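Response regulator (PDB 3T0Y) probably acts in two-component signalling through its sigma-factor-like part, held in this fragment, which as in PhyR relatives would bind an anti-sigma factor. Local coordinates at residues R29-A34 against A69-F74; R33-D38 against A76-S81. All coordinates share one frame; numbering follows the deposited sequence.

Interaction 1: R29-A34 against A69-F74; sequences RRYARA and ALYRVF
Tyr31 packs against two aromatic rings at once, Tyr71 and Phe74, and the three side chains form an aromatic cluster between helices 25-36 and 66-80. The root of Tyr31 is met first: its CB lies 3.7 Å from Tyr71 CE2, and CG of the same ring is almost as near to that carbon. Further along, Tyr31 CE2 comes to 3.6 Å from Phe74 CE1, while Phe74 CD1 lies at the edge of the tyrosine ring and in its plane. Both ring pairs meet obliquely. The Tyr31 and Tyr71 planes are inclined at 40°, with centroids 5.5 Å apart, and those of Tyr31 and Phe74 at 69°. On the far part of the Phe74 ring, CE2 and CZ rest on the methyl of Ala32, whose CB is 3.8 Å from Phe74 CE2. Different first torsions aim the two rings of 69-74 at the same tyrosine: Phe74 places CG beside its carbonyl carbon, whereas Tyr71 keeps CG beside the backbone N. No hydrogen bond crosses the contact. The Tyr71 hydroxyl is instead bonded to Glu107 of the second subunit, and Phe109 of that subunit meets the Tyr71 ring edge-to-face. The short helical segments run roughly parallel, 29° apart in direction, and their axes approach to 11.7 Å, a wide separation filled by the aromatic side chains. Both segments belong to the sigma2-like part of the protein; helix 39-54 packs against both helices, with Val46 touching both Ala32 and Phe74 and Tyr45 also reaching Phe74.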
ATOM      1  N   ARG C  29     -11.843  -1.277  -5.231  1.00 23.12           N
ATOM      2  CA  ARG C  29     -10.846  -1.865  -4.334  1.00 21.39           C
ATOM      3  C   ARG C  29     -10.054  -2.909  -5.070  1.00 23.54           C
ATOM      4  O   ARG C  29      -8.847  -3.057  -4.841  1.00 20.63           O
ATOM      5  CB  ARG C  29     -11.465  -2.517  -3.102  1.00 24.22           C
ATOM      6  CG  ARG C  29     -12.193  -1.592  -2.175  1.00 25.32           C
ATOM      7  CD  ARG C  29     -12.684  -2.384  -0.954  1.00 31.79           C
ATOM      8  NE  ARG C  29     -11.606  -2.684  -0.010  1.00 30.55           N
ATOM      9  CZ  ARG C  29     -11.515  -3.800   0.708  1.00 36.54           C
ATOM     10  NH1 ARG C  29     -12.432  -4.753   0.576  1.00 32.98           N
ATOM     11  NH2 ARG C  29     -10.498  -3.969   1.551  1.00 35.00           N
ATOM     12  N   ARG C  30     -10.739  -3.664  -5.927  1.00 23.61           N
ATOM     13  CA  ARG C  30     -10.058  -4.682  -6.707  1.00 25.19           C
ATOM     14  C   ARG C  30      -9.017  -4.002  -7.583  1.00 24.54           C
ATOM     15  O   ARG C  30      -7.881  -4.440  -7.650  1.00 22.38           O
ATOM     16  CB  ARG C  30     -11.029  -5.483  -7.581  1.00 25.09           C
ATOM     17  CG  ARG C  30     -10.318  -6.506  -8.472  1.00 27.98           C
ATOM     18  CD  ARG C  30     -11.255  -7.154  -9.468  1.00 29.17           C
ATOM     19  NE  ARG C  30     -11.980  -6.140 -10.212  1.00 22.65           N
ATOM     20  CZ  ARG C  30     -13.033  -6.371 -10.977  1.00 30.44           C
ATOM     21  NH1 ARG C  30     -13.509  -7.603 -11.109  1.00 35.76           N
ATOM     22  NH2 ARG C  30     -13.628  -5.356 -11.581  1.00 22.42           N
ATOM     23  N   TYR C  31      -9.414  -2.925  -8.256  1.00 22.87           N
ATOM     24  CA  TYR C  31      -8.504  -2.252  -9.172  1.00 23.01           C
ATOM     25  C   TYR C  31      -7.319  -1.676  -8.394  1.00 20.90           C
ATOM     26  O   TYR C  31      -6.163  -1.846  -8.784  1.00 20.25           O
ATOM     27  CB  TYR C  31      -9.236  -1.151  -9.924  1.00 15.98           C
ATOM     28  CG  TYR C  31      -8.334  -0.291 -10.761  1.00 17.05           C
ATOM     29  CD1 TYR C  31      -7.703  -0.814 -11.883  1.00 19.39           C
ATOM     30  CD2 TYR C  31      -8.107   1.045 -10.434  1.00 15.21           C
ATOM     31  CE1 TYR C  31      -6.863  -0.044 -12.655  1.00 15.69           C
ATOM     32  CE2 TYR C  31      -7.273   1.830 -11.206  1.00 17.05           C
ATOM     33  CZ  TYR C  31      -6.652   1.268 -12.329  1.00 17.59           C
ATOM     34  OH  TYR C  31      -5.832   2.023 -13.134  1.00 14.94           O
ATOM     35  N   ALA C  32      -7.628  -1.011  -7.283  1.00 16.44           N
ATOM     36  CA  ALA C  32      -6.637  -0.346  -6.455  1.00 18.60           C
ATOM     37  C   ALA C  32      -5.551  -1.313  -6.042  1.00 18.15           C
ATOM     38  O   ALA C  32      -4.356  -1.007  -6.153  1.00 20.60           O
ATOM     39  CB  ALA C  32      -7.328   0.260  -5.208  1.00 14.36           C
ATOM     40  N   ARG C  33      -5.972  -2.499  -5.596  1.00 21.04           N
ATOM     41  CA  ARG C  33      -5.056  -3.521  -5.100  1.00 18.52           C
ATOM     42  C   ARG C  33      -4.211  -4.060  -6.247  1.00 21.58           C
ATOM     43  O   ARG C  33      -3.013  -4.263  -6.098  1.00 22.26           O
ATOM     44  CB  ARG C  33      -5.833  -4.627  -4.356  1.00 28.38           C
ATOM     45  CG  ARG C  33      -5.559  -6.107  -4.737  1.00 36.35           C
ATOM     46  CD  ARG C  33      -4.141  -6.564  -4.432  1.00 38.53           C
ATOM     47  NE  ARG C  33      -3.946  -7.952  -3.969  1.00 46.10           N
ATOM     48  CZ  ARG C  33      -4.862  -8.926  -3.902  1.00 49.61           C
ATOM     49  NH1 ARG C  33      -6.117  -8.738  -4.295  1.00 40.83           N
ATOM     50  NH2 ARG C  33      -4.505 -10.123  -3.438  1.00 43.35           N
ATOM     51  N   ALA C  34      -4.817  -4.250  -7.410  1.00 19.10           N
ATOM     52  CA  ALA C  34      -4.073  -4.828  -8.514  1.00 22.85           C
ATOM     53  C   ALA C  34      -3.047  -3.817  -9.018  1.00 21.02           C
ATOM     54  O   ALA C  34      -1.948  -4.190  -9.441  1.00 23.23           O
ATOM     55  CB  ALA C  34      -5.023  -5.241  -9.630  1.00 23.47           C
ATOM     56  N   ALA C  69     -16.695   7.707 -13.621  1.00 20.59           N
ATOM     57  CA  ALA C  69     -16.290   8.966 -13.010  1.00 18.62           C
ATOM     58  C   ALA C  69     -15.503   8.731 -11.724  1.00 19.38           C
ATOM     59  O   ALA C  69     -14.586   9.473 -11.404  1.00 22.85           O
ATOM     60  CB  ALA C  69     -17.531   9.856 -12.746  1.00 21.65           C
ATOM     61  N   LEU C  70     -15.846   7.675 -11.001  1.00 20.88           N
ATOM     62  CA  LEU C  70     -15.126   7.309  -9.790  1.00 20.15           C
ATOM     63  C   LEU C  70     -13.676   6.892 -10.099  1.00 24.91           C
ATOM     64  O   LEU C  70     -12.733   7.376  -9.475  1.00 20.10           O
ATOM     65  CB  LEU C  70     -15.836   6.154  -9.086  1.00 20.93           C
ATOM     66  CG  LEU C  70     -15.108   5.571  -7.877  1.00 22.80           C
ATOM     67  CD1 LEU C  70     -14.920   6.626  -6.779  1.00 17.26           C
ATOM     68  CD2 LEU C  70     -15.805   4.320  -7.334  1.00 23.59           C
ATOM     69  N   TYR C  71     -13.498   5.997 -11.064  1.00 20.90           N
ATOM     70  CA  TYR C  71     -12.153   5.588 -11.440  1.00 19.54           C
ATOM     71  C   TYR C  71     -11.371   6.734 -12.048  1.00 16.98           C
ATOM     72  O   TYR C  71     -10.170   6.772 -11.931  1.00 18.78           O
ATOM     73  CB  TYR C  71     -12.189   4.463 -12.454  1.00 19.38           C
ATOM     74  CG  TYR C  71     -12.507   3.102 -11.896  1.00 22.45           C
ATOM     75  CD1 TYR C  71     -13.713   2.849 -11.256  1.00 20.86           C
ATOM     76  CD2 TYR C  71     -11.611   2.052 -12.058  1.00 19.26           C
ATOM     77  CE1 TYR C  71     -14.014   1.594 -10.787  1.00 20.79           C
ATOM     78  CE2 TYR C  71     -11.892   0.796 -11.585  1.00 19.17           C
ATOM     79  CZ  TYR C  71     -13.103   0.568 -10.958  1.00 22.17           C
ATOM     80  OH  TYR C  71     -13.391  -0.695 -10.506  1.00 20.29           O
ATOM     81  N   ARG C  72     -12.047   7.644 -12.735  1.00 16.54           N
ATOM     82  CA  ARG C  72     -11.387   8.857 -13.217  1.00 18.37           C
ATOM     83  C   ARG C  72     -10.803   9.655 -12.055  1.00 18.79           C
ATOM     84  O   ARG C  72      -9.663  10.102 -12.127  1.00 21.03           O
ATOM     85  CB  ARG C  72     -12.355   9.722 -14.047  1.00 20.95           C
ATOM     86  CG  ARG C  72     -11.722  10.964 -14.618  1.00 21.92           C
ATOM     87  CD  ARG C  72     -12.710  11.749 -15.483  1.00 27.52           C
ATOM     88  NE  ARG C  72     -12.275  13.125 -15.724  1.00 27.30           N
ATOM     89  CZ  ARG C  72     -11.666  13.557 -16.827  1.00 32.33           C
ATOM     90  NH1 ARG C  72     -11.401  12.730 -17.832  1.00 26.89           N
ATOM     91  NH2 ARG C  72     -11.322  14.836 -16.927  1.00 37.44           N
ATOM     92  N   VAL C  73     -11.562   9.811 -10.969  1.00 18.60           N
ATOM     93  CA  VAL C  73     -11.026  10.524  -9.809  1.00 20.01           C
ATOM     94  C   VAL C  73      -9.910   9.735  -9.122  1.00 23.69           C
ATOM     95  O   VAL C  73      -8.876  10.298  -8.756  1.00 26.04           O
ATOM     96  CB  VAL C  73     -12.099  10.897  -8.779  1.00 24.38           C
ATOM     97  CG1 VAL C  73     -11.433  11.381  -7.481  1.00 27.00           C
ATOM     98  CG2 VAL C  73     -13.003  11.965  -9.331  1.00 23.55           C
ATOM     99  N   PHE C  74     -10.119   8.433  -8.941  1.00 18.93           N
ATOM    100  CA  PHE C  74      -9.092   7.594  -8.347  1.00 20.78           C
ATOM    101  C   PHE C  74      -7.785   7.755  -9.107  1.00 20.05           C
ATOM    102  O   PHE C  74      -6.733   8.010  -8.524  1.00 20.82           O
ATOM    103  CB  PHE C  74      -9.511   6.128  -8.375  1.00 19.54           C
ATOM    104  CG  PHE C  74      -8.437   5.198  -7.911  1.00 22.32           C
ATOM    105  CD1 PHE C  74      -7.465   4.742  -8.793  1.00 12.93           C
ATOM    106  CD2 PHE C  74      -8.380   4.796  -6.584  1.00 18.70           C
ATOM    107  CE1 PHE C  74      -6.471   3.891  -8.357  1.00 18.53           C
ATOM    108  CE2 PHE C  74      -7.380   3.930  -6.140  1.00 19.42           C
ATOM    109  CZ  PHE C  74      -6.427   3.475  -7.027  1.00 15.70           C
TER

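Interaction 2: R33-D38 against A76-S81; sequences RALTGD and AIWLSS
Leu35 lays one methyl on the indole of Trp78, and the tryptophan can be followed outward from its CB. A chi1 of 174° swings the indole away from its own backbone N and sends it from helix 66-80 toward the end of helix 25-36. CG is 4.1 Å from Leu35 CD2, at the margin of the contact. CD1 is about equally near to Leu35 CD2 and Thr36 CG2, and at NE1 both methyls are again close, with Thr36 CG2 3.8 Å away. CD2 and CE2, the atoms shared by the two rings, lie beneath the leucine, CE2 being nearest to Leu35 CD2 at 3.6 Å. Beyond them Trp78 CZ2 is still 4.0 Å from Leu35 CD2. The leucine thus sits over the five-membered ring in a CH-pi contact, its CD2 only 13° off the normal, whereas the threonine methyl approaches obliquely. Thr36 turns CG2 to the indole, and its OG1 is hydrogen-bonded back to Ala32 O. Gly37 follows at once with positive phi, ending the helix. On the segment that carries the indole, Trp78 O accepts from both OG and N of Ser81. The contact thus packs the end of helix 25-36, in the sigma2-like part, against helix 66-80, with Tyr45 of helix 39-54 meeting the indole edge-to-face and Arg92 making a cation-pi contact with it. The indole is therefore used here as an electron-rich surface for carbon-bound hydrogens and, through Arg92, for a positive charge; between the two segments themselves the contact is dispersive, with no hydrogen bond to fix its direction.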
ATOM      1  N   ARG C  33      -5.972  -2.499  -5.596  1.00 21.04           N
ATOM      2  CA  ARG C  33      -5.056  -3.521  -5.100  1.00 18.52           C
ATOM      3  C   ARG C  33      -4.211  -4.060  -6.247  1.00 21.58           C
ATOM      4  O   ARG C  33      -3.013  -4.263  -6.098  1.00 22.26           O
ATOM      5  CB  ARG C  33      -5.833  -4.627  -4.356  1.00 28.38           C
ATOM      6  CG  ARG C  33      -5.559  -6.107  -4.737  1.00 36.35           C
ATOM      7  CD  ARG C  33      -4.141  -6.564  -4.432  1.00 38.53           C
ATOM      8  NE  ARG C  33      -3.946  -7.952  -3.969  1.00 46.10           N
ATOM      9  CZ  ARG C  33      -4.862  -8.926  -3.902  1.00 49.61           C
ATOM     10  NH1 ARG C  33      -6.117  -8.738  -4.295  1.00 40.83           N
ATOM     11  NH2 ARG C  33      -4.505 -10.123  -3.438  1.00 43.35           N
ATOM     12  N   ALA C  34      -4.817  -4.250  -7.410  1.00 19.10           N
ATOM     13  CA  ALA C  34      -4.073  -4.828  -8.514  1.00 22.85           C
ATOM     14  C   ALA C  34      -3.047  -3.817  -9.018  1.00 21.02           C
ATOM     15  O   ALA C  34      -1.948  -4.190  -9.441  1.00 23.23           O
ATOM     16  CB  ALA C  34      -5.023  -5.241  -9.630  1.00 23.47           C
ATOM     17  N   LEU C  35      -3.411  -2.536  -8.974  1.00 19.27           N
ATOM     18  CA  LEU C  35      -2.564  -1.490  -9.533  1.00 15.33           C
ATOM     19  C   LEU C  35      -1.403  -1.185  -8.623  1.00 18.79           C
ATOM     20  O   LEU C  35      -0.285  -1.014  -9.101  1.00 18.18           O
ATOM     21  CB  LEU C  35      -3.357  -0.202  -9.807  1.00 20.04           C
ATOM     22  CG  LEU C  35      -2.553   1.021 -10.281  1.00 23.97           C
ATOM     23  CD1 LEU C  35      -2.094   0.870 -11.758  1.00 18.13           C
ATOM     24  CD2 LEU C  35      -3.345   2.314 -10.109  1.00 16.49           C
ATOM     25  N   THR C  36      -1.645  -1.161  -7.313  1.00 18.57           N
ATOM     26  CA  THR C  36      -0.657  -0.621  -6.390  1.00 21.61           C
ATOM     27  C   THR C  36       0.075  -1.656  -5.515  1.00 23.73           C
ATOM     28  O   THR C  36       1.010  -1.304  -4.802  1.00 19.16           O
ATOM     29  CB  THR C  36      -1.281   0.435  -5.471  1.00 20.62           C
ATOM     30  OG1 THR C  36      -2.132  -0.225  -4.532  1.00 20.38           O
ATOM     31  CG2 THR C  36      -2.089   1.460  -6.286  1.00 17.31           C
ATOM     32  N   GLY C  37      -0.352  -2.917  -5.560  1.00 19.57           N
ATOM     33  CA  GLY C  37       0.460  -3.978  -5.009  1.00 21.06           C
ATOM     34  C   GLY C  37      -0.099  -4.803  -3.880  1.00 25.48           C
ATOM     35  O   GLY C  37       0.305  -5.957  -3.712  1.00 27.14           O
ATOM     36  N   ASP C  38      -0.983  -4.206  -3.089  1.00 22.47           N
ATOM     37  CA  ASP C  38      -1.681  -4.917  -2.027  1.00 26.95           C
ATOM     38  C   ASP C  38      -2.907  -4.122  -1.571  1.00 29.44           C
ATOM     39  O   ASP C  38      -3.114  -2.975  -2.000  1.00 26.17           O
ATOM     40  CB  ASP C  38      -0.746  -5.249  -0.848  1.00 25.87           C
ATOM     41  CG  ASP C  38      -0.295  -4.012  -0.067  1.00 27.94           C
ATOM     42  OD1 ASP C  38       0.549  -4.164   0.846  1.00 34.31           O
ATOM     43  OD2 ASP C  38      -0.775  -2.897  -0.347  1.00 24.29           O
ATOM     44  N   ALA C  76      -6.777  10.141 -10.921  1.00 25.80           N
ATOM     45  CA  ALA C  76      -6.252  11.494 -10.784  1.00 26.58           C
ATOM     46  C   ALA C  76      -5.492  11.685  -9.475  1.00 27.09           C
ATOM     47  O   ALA C  76      -4.434  12.324  -9.449  1.00 28.76           O
ATOM     48  CB  ALA C  76      -7.378  12.509 -10.876  1.00 27.85           C
ATOM     49  N   ILE C  77      -6.026  11.157  -8.384  1.00 21.22           N
ATOM     50  CA  ILE C  77      -5.336  11.331  -7.113  1.00 26.20           C
ATOM     51  C   ILE C  77      -4.163  10.363  -7.055  1.00 29.77           C
ATOM     52  O   ILE C  77      -3.139  10.665  -6.468  1.00 31.09           O
ATOM     53  CB  ILE C  77      -6.267  11.195  -5.870  1.00 30.28           C
ATOM     54  CG1 ILE C  77      -6.900   9.806  -5.797  1.00 30.05           C
ATOM     55  CG2 ILE C  77      -7.343  12.285  -5.856  1.00 22.37           C
ATOM     56  CD1 ILE C  77      -6.021   8.788  -5.118  1.00 30.77           C
ATOM     57  N   TRP C  78      -4.309   9.202  -7.684  1.00 29.84           N
ATOM     58  CA  TRP C  78      -3.219   8.234  -7.718  1.00 28.07           C
ATOM     59  C   TRP C  78      -2.021   8.828  -8.437  1.00 29.07           C
ATOM     60  O   TRP C  78      -0.886   8.780  -7.958  1.00 28.40           O
ATOM     61  CB  TRP C  78      -3.646   6.953  -8.433  1.00 25.36           C
ATOM     62  CG  TRP C  78      -2.513   6.015  -8.605  1.00 22.05           C
ATOM     63  CD1 TRP C  78      -1.949   5.228  -7.648  1.00 24.08           C
ATOM     64  CD2 TRP C  78      -1.792   5.759  -9.812  1.00 26.87           C
ATOM     65  NE1 TRP C  78      -0.906   4.501  -8.180  1.00 22.62           N
ATOM     66  CE2 TRP C  78      -0.797   4.801  -9.512  1.00 22.60           C
ATOM     67  CE3 TRP C  78      -1.887   6.247 -11.118  1.00 26.79           C
ATOM     68  CZ2 TRP C  78       0.105   4.330 -10.470  1.00 22.18           C
ATOM     69  CZ3 TRP C  78      -1.005   5.771 -12.069  1.00 27.11           C
ATOM     70  CH2 TRP C  78      -0.018   4.816 -11.737  1.00 26.05           C
ATOM     71  N   LEU C  79      -2.306   9.387  -9.599  1.00 26.97           N
ATOM     72  CA  LEU C  79      -1.321  10.047 -10.427  1.00 32.76           C
ATOM     73  C   LEU C  79      -0.589  11.123  -9.643  1.00 35.32           C
ATOM     74  O   LEU C  79       0.639  11.124  -9.570  1.00 35.84           O
ATOM     75  CB  LEU C  79      -2.037  10.695 -11.610  1.00 35.55           C
ATOM     76  CG  LEU C  79      -1.212  10.842 -12.873  1.00 38.33           C
ATOM     77  CD1 LEU C  79      -0.560   9.506 -13.188  1.00 40.36           C
ATOM     78  CD2 LEU C  79      -2.098  11.302 -14.010  1.00 34.65           C
ATOM     79  N   SER C  80      -1.358  12.035  -9.054  1.00 32.31           N
ATOM     80  CA  SER C  80      -0.812  13.184  -8.336  1.00 40.24           C
ATOM     81  C   SER C  80      -0.085  12.849  -7.020  1.00 44.26           C
ATOM     82  O   SER C  80       0.484  13.731  -6.373  1.00 41.60           O
ATOM     83  CB  SER C  80      -1.930  14.188  -8.033  1.00 38.95           C
ATOM     84  OG  SER C  80      -2.610  13.840  -6.833  1.00 42.16           O
ATOM     85  N   SER C  81      -0.117  11.589  -6.602  1.00 42.38           N
ATOM     86  CA  SER C  81       0.509  11.243  -5.334  1.00 42.56           C
ATOM     87  C   SER C  81       2.037  11.255  -5.468  1.00 37.91           C
ATOM     88  O   SER C  81       2.746  11.389  -4.477  1.00 44.39           O
ATOM     89  CB  SER C  81      -0.029   9.909  -4.775  1.00 31.76           C
ATOM     90  OG  SER C  81       0.572   8.790  -5.407  1.00 33.53           O
TER

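Interactions 1 and 2 are successive layers between the same pair of helices, 25-36 and 66-80, with centres about 8 Å apart; they touch where Phe74 CE1 lies 3.9 Å from Leu35 CD2. All residues that meet across either contact are buried, and both are apolar. Interaction 1 is the larger, burying 227 Å² against 123 Å², and relies on rings meeting rings obliquely. Interaction 2, closer to the centre of the chain and near the C-terminal end of helix 25-36, sets aliphatic methyls against a single indole. Tyr45 of helix 39-54 contacts Phe74 in one and Trp78 in the other, and the second subunit adjoins both.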